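Local coordinates for protein SsfS6 (Streptomyces sp. SF2575, PDB 4FZR) that belongs to the GT-B superfamily of glycosyltransferase-like proteins, built from two Rossmann-like domains that face each other across a cleft, at residues Leu128-Ser133 against Gln150-Ala155. Numbering follows the deposited sequence.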
# COMPACT_ATOMS: atom_id res chain seq x y z
N LEU A 128 -2.90 13.96 9.48
CA LEU A 128 -2.84 12.72 10.23
C LEU A 128 -1.41 12.51 10.72
O LEU A 128 -0.45 12.68 9.96
CB LEU A 128 -3.28 11.53 9.37
CG LEU A 128 -2.88 10.13 9.84
CD1 LEU A 128 -3.50 9.80 11.19
CD2 LEU A 128 -3.27 9.09 8.80
N THR A 129 -1.26 12.15 11.99
CA THR A 129 0.07 12.06 12.58
C THR A 129 0.13 11.07 13.75
O THR A 129 -0.89 10.57 14.22
CB THR A 129 0.52 13.44 13.08
OG1 THR A 129 1.92 13.42 13.38
CG2 THR A 129 -0.27 13.85 14.31
N GLU A 130 1.35 10.80 14.18
CA GLU A 130 1.61 9.91 15.31
C GLU A 130 1.79 10.76 16.57
O GLU A 130 2.31 11.88 16.51
CB GLU A 130 2.85 9.07 15.01
CG GLU A 130 3.34 8.22 16.15
CD GLU A 130 4.50 8.86 16.88
OE1 GLU A 130 5.41 9.39 16.21
OE2 GLU A 130 4.49 8.85 18.13
N THR A 131 1.34 10.25 17.71
CA THR A 131 1.25 11.05 18.94
C THR A 131 2.52 11.82 19.34
O THR A 131 2.43 12.87 19.95
CB THR A 131 0.77 10.19 20.15
OG1 THR A 131 0.90 10.96 21.35
CG2 THR A 131 1.59 8.92 20.28
N TYR A 132 3.69 11.30 18.98
CA TYR A 132 4.94 11.98 19.31
C TYR A 132 5.52 12.77 18.13
O TYR A 132 6.54 13.45 18.28
CB TYR A 132 5.99 10.99 19.82
CG TYR A 132 5.65 10.34 21.15
CD1 TYR A 132 4.74 10.92 22.03
CD2 TYR A 132 6.24 9.14 21.52
CE1 TYR A 132 4.43 10.32 23.24
CE2 TYR A 132 5.94 8.54 22.72
CZ TYR A 132 5.04 9.13 23.58
OH TYR A 132 4.74 8.52 24.78
N SER A 133 4.89 12.68 16.97
CA SER A 133 5.25 13.51 15.83
C SER A 133 4.55 14.86 15.93
O SER A 133 3.49 15.07 15.34
CB SER A 133 4.87 12.83 14.51
OG SER A 133 5.63 11.65 14.31
N GLN A 150 -2.89 9.40 16.00
CA GLN A 150 -2.88 7.96 16.16
C GLN A 150 -1.75 7.51 17.09
O GLN A 150 -0.60 7.91 16.92
CB GLN A 150 -2.74 7.23 14.82
CG GLN A 150 -2.90 5.71 14.96
CD GLN A 150 -2.51 4.94 13.72
OE1 GLN A 150 -2.89 5.29 12.60
NE2 GLN A 150 -1.76 3.86 13.91
N SER A 151 -2.11 6.70 18.08
CA SER A 151 -1.12 6.04 18.92
C SER A 151 -0.58 4.81 18.20
O SER A 151 -1.34 4.03 17.63
CB SER A 151 -1.74 5.61 20.25
OG SER A 151 -0.92 4.67 20.91
N ILE A 152 0.74 4.65 18.23
CA ILE A 152 1.38 3.51 17.59
C ILE A 152 2.03 2.63 18.66
O ILE A 152 2.92 1.83 18.37
CB ILE A 152 2.43 3.97 16.55
CG1 ILE A 152 3.48 4.87 17.22
CG2 ILE A 152 1.75 4.72 15.40
CD1 ILE A 152 4.71 5.08 16.39
N ARG A 153 1.56 2.78 19.89
CA ARG A 153 2.15 2.11 21.05
C ARG A 153 1.06 1.52 21.93
O ARG A 153 -0.07 2.03 21.96
CB ARG A 153 2.97 3.11 21.87
CG ARG A 153 4.08 3.78 21.08
CD ARG A 153 4.72 4.93 21.83
NE ARG A 153 5.77 5.56 21.03
CZ ARG A 153 5.55 6.45 20.06
NH1 ARG A 153 4.31 6.82 19.77
NH2 ARG A 153 6.56 6.97 19.38
N LEU A 154 1.39 0.45 22.65
CA LEU A 154 0.47 -0.10 23.64
C LEU A 154 0.24 0.94 24.72
O LEU A 154 -0.89 1.14 25.17
CB LEU A 154 1.05 -1.36 24.27
CG LEU A 154 0.80 -2.70 23.57
CD1 LEU A 154 1.42 -3.82 24.39
CD2 LEU A 154 -0.68 -2.95 23.36
N ALA A 155 1.32 1.60 25.13
CA ALA A 155 1.25 2.62 26.17
C ALA A 155 2.13 3.80 25.79
O ALA A 155 3.32 3.65 25.51
CB ALA A 155 1.67 2.05 27.50
O HOH W 1 7.58 8.81 17.64
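At the C-terminal ends of two neighbouring parallel strands in the N-terminal Rossmann-like sheet, Glu130 pairs with Gln150, and beyond this bridge both segments leave the sheet as loops. Gln150 N donates to Thr129 O (2.9 Å) and Thr131 N to Gln150 O (3.1 Å), with Glu130 CA-H also pointing at Gln150 O. A type I turn from Glu130 to Ser133 then brings the Tyr132 ring against the Arg153 guanidinium. Glu130 leaves with CG anti to its backbone N (chi1 173°) and bends at chi2, which carries its carboxylate back over the turn. There Glu130 OE2 accepts from Arg153 NH1 at 2.6 Å, in a salt bridge, and from Tyr132 N at 2.7 Å, the two donors coming from opposite faces of the carboxylate plane; Arg153 NH2 adds a weak bond. A water links Glu130 OE1 to Arg153 NH2. Ile152 CD1 packs on Glu130 CG (3.4 Å), the two side chains crossing at about a right angle. One face of the Arg153 guanidinium lies over Tyr132 CD2, its plane tilted 44° from the ring, while Thr131 CG2 touches Arg153 NH1. Arg153 NE forms a second salt bridge, with Glu331, and Tyr132 OH bonds Pro157 O. Two donors and the water thus fix the rotation of the buried carboxylate, and Arg153, shared between Glu130 and Glu331, probably has its positive charge well balanced while tying the turn to the C-terminal half of the chain.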